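Local structure of agarase (Pseudoalteromonas fuliginea, 6XJ9) at residues Arg544-Lys549 / Leu584-Ile589; Leu590-Ala595 / Pro626-Lys631. The protein probably hydrolyses beta-1,4-glycosidic linkages in the red-algal polysaccharide agarose, as a family 50 glycoside hydrolase from a marine bacterium. All coordinates share one frame; numbering follows the deposited sequence.

How the contacts relate
The two contacts use successive turns of one helix, 584-609, and illustrate how a long helix can change partners and chemistry along its length. Contact 1, at its N-terminal end, lies far from the centre of the chain and is only partly buried; there helix 537-550 is joined by a salt bridge beside a methionine. Contact 2 lies closer to the centre, is buried, and joins the next turns to helix 627-634 mainly through aliphatic side chains, with no hydrogen bond between its segments. Leu-545 packs on Leu-590 and Ala-593, Met-546 packs on Leu-590, and Ser-588 probably hydrogen-bonds Glu-628, so the two are continuous.

Contact 1: residues Arg544-Lys549 / Leu584-Ile589; sequences RLMKEK and LVDFSI
Lys-549 and Asp-586 form a salt bridge between helices 537-550 and 584-609, an inclined helix-helix packing in which the two segments run in roughly opposed directions, at 131°, with their axes 11.0 Å apart at closest approach. Such a wide separation has to be spanned by long side chains, and the lysine illustrates how. Its CG lies anti to the backbone N (chi1 164°) and the chain beyond is extended, which carries the ammonium group across to the partner helix. There Lys-549 NZ donates to Asp-586 OD1 over 2.6 Å, meeting its syn lone pair. The same oxygen is approached by the methylene before the nitrogen, with Lys-549 CE 3.1 Å from Asp-586 OD1. Two aliphatic groups border the ammonium: Val-585 CG1 is 3.9 Å from Lys-549 NZ, and Ile-589 CD1, one turn further along, is 4.1 Å from Lys-549 NZ.

Deeper in the contact, Met-546 comes against the root of the aspartate. Its chain bends at both chi2 and chi3, bringing SD to 3.7 Å from Asp-586 CB and turning the methyl toward Ile-589. The carboxylate is buried, and a second shell holds its other oxygen: Asp-586 OD2 is hydrogen-bonded by Tyr-550 OH, next to the lysine in sequence, and by Trp-560 NE1 of helix 553-560. With both oxygens engaged, rotation of the group is probably restricted, and the nearby positive charge is likely to favour its ionised form. Trp-560 also packs on Met-546, as do Leu-556 and, from helix 567-572, Trp-567 and Phe-570. Across the contact, the methionine methyl reaches its apolar partner at 4.3 Å, Met-546 CE to Ile-589 CG2.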
loop_
_atom_site.group_PDB
_atom_site.type_symbol
_atom_site.label_atom_id
_atom_site.label_comp_id
_atom_site.label_asym_id
_atom_site.label_seq_id
_atom_site.Cartn_x
_atom_site.Cartn_y
_atom_site.Cartn_z
ATOM N N ARG A 544 13.923 -58.335 -3.802
ATOM C CA ARG A 544 15.329 -58.496 -3.458
ATOM C C ARG A 544 15.567 -58.088 -2.003
ATOM O O ARG A 544 16.182 -58.842 -1.249
ATOM C CB ARG A 544 16.201 -57.721 -4.453
ATOM C CG ARG A 544 17.677 -58.092 -4.436
ATOM C CD ARG A 544 18.570 -57.211 -5.290
ATOM N NE ARG A 544 18.696 -55.822 -4.847
ATOM C CZ ARG A 544 19.355 -55.398 -3.767
ATOM N NH1 ARG A 544 19.395 -54.105 -3.489
ATOM N NH2 ARG A 544 19.956 -56.258 -2.958
ATOM N N LEU A 545 15.019 -56.924 -1.608
ATOM C CA LEU A 545 15.285 -56.296 -0.320
ATOM C C LEU A 545 14.628 -57.064 0.820
ATOM O O LEU A 545 15.185 -57.134 1.920
ATOM C CB LEU A 545 14.797 -54.840 -0.333
ATOM C CG LEU A 545 15.619 -53.891 -1.202
ATOM C CD1 LEU A 545 14.914 -52.550 -1.386
ATOM C CD2 LEU A 545 17.004 -53.695 -0.607
ATOM N N MET A 546 13.421 -57.587 0.575
ATOM C CA MET A 546 12.695 -58.309 1.609
ATOM C C MET A 546 13.315 -59.693 1.844
ATOM O O MET A 546 13.354 -60.167 2.978
ATOM C CB MET A 546 11.210 -58.427 1.250
ATOM C CG MET A 546 10.466 -57.092 1.346
ATOM S SD MET A 546 10.528 -56.394 3.025
ATOM C CE MET A 546 11.895 -55.241 2.889
ATOM N N LYS A 547 13.794 -60.333 0.767
ATOM C CA LYS A 547 14.482 -61.618 0.845
ATOM C C LYS A 547 15.827 -61.430 1.545
ATOM O O LYS A 547 16.267 -62.295 2.300
ATOM C CB LYS A 547 14.728 -62.207 -0.549
ATOM C CG LYS A 547 13.501 -62.745 -1.273
ATOM C CD LYS A 547 13.805 -63.188 -2.689
ATOM C CE LYS A 547 12.563 -63.573 -3.459
ATOM N NZ LYS A 547 12.812 -63.576 -4.918
ATOM N N GLU A 548 16.476 -60.292 1.282
ATOM C CA GLU A 548 17.727 -59.969 1.945
ATOM C C GLU A 548 17.489 -59.819 3.446
ATOM O O GLU A 548 18.341 -60.207 4.239
ATOM C CB GLU A 548 18.340 -58.702 1.344
ATOM C CG GLU A 548 19.642 -58.286 2.003
ATOM C CD GLU A 548 20.055 -56.844 1.751
ATOM O OE1 GLU A 548 19.162 -55.992 1.549
ATOM O OE2 GLU A 548 21.267 -56.572 1.761
ATOM N N LYS A 549 16.321 -59.276 3.824
ATOM C CA LYS A 549 16.010 -58.988 5.218
ATOM C C LYS A 549 15.491 -60.232 5.939
ATOM O O LYS A 549 15.790 -60.419 7.116
ATOM C CB LYS A 549 15.037 -57.807 5.361
ATOM C CG LYS A 549 14.360 -57.661 6.722
ATOM C CD LYS A 549 13.859 -56.255 7.052
ATOM C CE LYS A 549 13.043 -56.195 8.327
ATOM N NZ LYS A 549 12.574 -54.821 8.635
ATOM N N LEU A 584 5.312 -51.605 8.473
ATOM C CA LEU A 584 5.531 -50.224 8.050
ATOM C C LEU A 584 7.027 -49.902 8.029
ATOM O O LEU A 584 7.466 -48.996 7.320
ATOM C CB LEU A 584 4.727 -49.257 8.934
ATOM C CG LEU A 584 3.205 -49.269 8.748
ATOM C CD1 LEU A 584 2.547 -48.157 9.553
ATOM C CD2 LEU A 584 2.803 -49.147 7.274
ATOM N N VAL A 585 7.825 -50.688 8.765
ATOM C CA VAL A 585 9.266 -50.475 8.770
ATOM C C VAL A 585 9.815 -50.886 7.401
ATOM O O VAL A 585 10.678 -50.209 6.837
ATOM C CB VAL A 585 9.972 -51.170 9.960
ATOM C CG1 VAL A 585 11.473 -51.298 9.752
ATOM C CG2 VAL A 585 9.690 -50.461 11.278
ATOM N N ASP A 586 9.252 -51.964 6.852
ATOM C CA ASP A 586 9.584 -52.453 5.523
ATOM C C ASP A 586 9.057 -51.506 4.440
ATOM O O ASP A 586 9.731 -51.295 3.431
ATOM C CB ASP A 586 9.102 -53.897 5.343
ATOM C CG ASP A 586 9.674 -54.821 6.409
ATOM O OD1 ASP A 586 10.847 -54.645 6.741
ATOM O OD2 ASP A 586 8.927 -55.668 6.936
ATOM N N PHE A 587 7.851 -50.957 4.644
ATOM C CA PHE A 587 7.258 -50.004 3.710
ATOM C C PHE A 587 8.186 -48.803 3.554
ATOM O O PHE A 587 8.367 -48.278 2.458
ATOM C CB PHE A 587 5.840 -49.614 4.147
ATOM C CG PHE A 587 4.760 -50.633 3.852
ATOM C CD1 PHE A 587 5.064 -51.969 3.624
ATOM C CD2 PHE A 587 3.424 -50.252 3.791
ATOM C CE1 PHE A 587 4.067 -52.897 3.347
ATOM C CE2 PHE A 587 2.422 -51.184 3.544
ATOM C CZ PHE A 587 2.748 -52.505 3.307
ATOM N N SER A 588 8.788 -48.402 4.676
ATOM C CA SER A 588 9.720 -47.291 4.740
ATOM C C SER A 588 11.005 -47.606 3.975
ATOM O O SER A 588 11.541 -46.737 3.292
ATOM C CB SER A 588 9.993 -46.950 6.170
ATOM O OG SER A 588 10.348 -45.586 6.280
ATOM N N ILE A 589 11.488 -48.849 4.102
ATOM C CA ILE A 589 12.696 -49.317 3.431
ATOM C C ILE A 589 12.459 -49.311 1.922
ATOM O O ILE A 589 13.312 -48.854 1.155
ATOM C CB ILE A 589 13.105 -50.712 3.963
ATOM C CG1 ILE A 589 13.805 -50.613 5.327
ATOM C CG2 ILE A 589 13.952 -51.478 2.956
ATOM C CD1 ILE A 589 14.025 -51.953 6.018
#

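Contact 2: residues Leu590-Ala595 / Pro626-Lys631; sequences LLTAYA and PIEVVK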
loop_
_atom_site.group_PDB
_atom_site.type_symbol
_atom_site.label_atom_id
_atom_site.label_comp_id
_atom_site.label_asym_id
_atom_site.label_seq_id
_atom_site.Cartn_x
_atom_site.Cartn_y
_atom_site.Cartn_z
ATOM N N LEU A 590 11.266 -49.772 1.523
ATOM C CA LEU A 590 10.897 -49.912 0.124
ATOM C C LEU A 590 10.708 -48.530 -0.504
ATOM O O LEU A 590 11.275 -48.261 -1.565
ATOM C CB LEU A 590 9.658 -50.812 -0.000
ATOM C CG LEU A 590 9.841 -52.263 0.460
ATOM C CD1 LEU A 590 8.596 -53.110 0.185
ATOM C CD2 LEU A 590 11.063 -52.901 -0.177
ATOM N N LEU A 591 9.984 -47.635 0.177
ATOM C CA LEU A 591 9.820 -46.274 -0.332
ATOM C C LEU A 591 11.167 -45.540 -0.415
ATOM O O LEU A 591 11.457 -44.892 -1.421
ATOM C CB LEU A 591 8.781 -45.499 0.483
ATOM C CG LEU A 591 8.520 -44.063 0.004
ATOM C CD1 LEU A 591 8.042 -44.060 -1.448
ATOM C CD2 LEU A 591 7.497 -43.367 0.894
ATOM N N THR A 592 12.004 -45.651 0.617
ATOM C CA THR A 592 13.339 -45.059 0.557
ATOM C C THR A 592 14.105 -45.585 -0.657
ATOM O O THR A 592 14.756 -44.813 -1.349
ATOM C CB THR A 592 14.145 -45.304 1.840
ATOM O OG1 THR A 592 13.372 -44.788 2.920
ATOM C CG2 THR A 592 15.497 -44.617 1.838
ATOM N N ALA A 593 14.034 -46.903 -0.897
ATOM C CA ALA A 593 14.778 -47.556 -1.961
ATOM C C ALA A 593 14.334 -47.024 -3.326
ATOM O O ALA A 593 15.155 -46.801 -4.218
ATOM C CB ALA A 593 14.613 -49.065 -1.875
ATOM N N TYR A 594 13.021 -46.853 -3.484
ATOM C CA TYR A 594 12.462 -46.288 -4.700
ATOM C C TYR A 594 13.049 -44.899 -4.926
ATOM O O TYR A 594 13.630 -44.631 -5.975
ATOM C CB TYR A 594 10.924 -46.315 -4.686
ATOM C CG TYR A 594 10.294 -45.595 -5.853
ATOM C CD1 TYR A 594 10.037 -46.263 -7.039
ATOM C CD2 TYR A 594 9.991 -44.240 -5.783
ATOM C CE1 TYR A 594 9.501 -45.610 -8.136
ATOM C CE2 TYR A 594 9.445 -43.570 -6.868
ATOM C CZ TYR A 594 9.187 -44.264 -8.040
ATOM O OH TYR A 594 8.660 -43.620 -9.118
ATOM N N ALA A 595 12.904 -44.019 -3.934
ATOM C CA ALA A 595 13.337 -42.634 -4.071
ATOM C C ALA A 595 14.859 -42.553 -4.228
ATOM O O ALA A 595 15.381 -41.704 -4.951
ATOM C CB ALA A 595 12.868 -41.830 -2.881
ATOM N N PRO A 626 7.002 -37.163 1.661
ATOM C CA PRO A 626 7.323 -38.235 2.607
ATOM C C PRO A 626 8.767 -38.071 3.075
ATOM O O PRO A 626 9.658 -37.798 2.261
ATOM C CB PRO A 626 7.206 -39.517 1.773
ATOM C CG PRO A 626 6.270 -39.142 0.631
ATOM C CD PRO A 626 6.542 -37.670 0.356
ATOM N N ILE A 627 8.991 -38.233 4.387
ATOM C CA ILE A 627 10.329 -38.130 4.966
ATOM C C ILE A 627 11.302 -39.085 4.268
ATOM O O ILE A 627 12.469 -38.751 4.111
ATOM C CB ILE A 627 10.333 -38.300 6.506
ATOM C CG1 ILE A 627 11.651 -37.832 7.140
ATOM C CG2 ILE A 627 10.019 -39.738 6.908
ATOM C CD1 ILE A 627 11.886 -36.325 7.072
ATOM N N GLU A 628 10.830 -40.258 3.822
ATOM C CA GLU A 628 11.710 -41.244 3.209
ATOM C C GLU A 628 12.287 -40.704 1.902
ATOM O O GLU A 628 13.425 -41.001 1.526
ATOM C CB GLU A 628 10.955 -42.544 2.928
ATOM C CG GLU A 628 10.598 -43.322 4.183
ATOM C CD GLU A 628 9.230 -43.049 4.784
ATOM O OE1 GLU A 628 8.613 -42.018 4.436
ATOM O OE2 GLU A 628 8.774 -43.885 5.605
ATOM N N VAL A 629 11.465 -39.919 1.205
ATOM C CA VAL A 629 11.809 -39.397 -0.105
ATOM C C VAL A 629 12.763 -38.223 0.098
ATOM O O VAL A 629 13.749 -38.096 -0.630
ATOM C CB VAL A 629 10.535 -39.021 -0.892
ATOM C CG1 VAL A 629 10.857 -38.372 -2.234
ATOM C CG2 VAL A 629 9.631 -40.235 -1.086
ATOM N N VAL A 630 12.487 -37.391 1.113
ATOM C CA VAL A 630 13.351 -36.254 1.399
ATOM C C VAL A 630 14.738 -36.767 1.804
ATOM O O VAL A 630 15.764 -36.245 1.363
ATOM C CB VAL A 630 12.786 -35.324 2.491
ATOM C CG1 VAL A 630 13.771 -34.201 2.795
ATOM C CG2 VAL A 630 11.440 -34.743 2.127
ATOM N N LYS A 631 14.737 -37.789 2.665
ATOM C CA LYS A 631 15.953 -38.423 3.151
ATOM C C LYS A 631 16.751 -38.981 1.975
ATOM O O LYS A 631 17.952 -38.769 1.897
ATOM C CB LYS A 631 15.640 -39.468 4.232
ATOM C CG LYS A 631 16.855 -40.188 4.805
ATOM C CD LYS A 631 16.495 -41.328 5.756
ATOM C CE LYS A 631 17.680 -42.233 6.022
ATOM N NZ LYS A 631 17.355 -43.276 7.022
#
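Two outer helices of the catalytic domain, probably a (beta/alpha)8 barrel as in other family 50 enzymes, meet where Leu-591 and Ala-595 pack on Val-629. The segments are inclined at 38°, with axes 8.2 Å apart, a closeness suited to the small alanine: Ala-595 CB lies 3.8 Å from Val-629 CA. One turn earlier, Leu-591 has CG anti to its own N (chi1 -179°), which sends its branches over the start of helix 627-634. Leu-591 CG is 4.1 Å from Val-629 CG2, while Leu-591 CD2 crosses to Pro-626 CB at 4.0 Å. With an alanine here, a gap would probably open beside Pro-626 and Val-629. Thr-592 OG1 makes a van der Waals contact with Glu-628 CB at 3.3 Å; the hydroxyl's hydrogen-bond partner is Ser-588 O, one turn back. Of the buried glutamate carboxylate, OE1 is hydrogen-bonded to His-521 NE2, and OE2 to Tyr-522 OH and, by a probable bond, to Ser-588 OG. Pro-626, at the N-cap position, accepts at its O from both Val-629 N and Val-630 N. Around this seam, helix 523-529 covers Leu-591 through Val-525, and Phe-620 of strand 620-621 packs against Val-629.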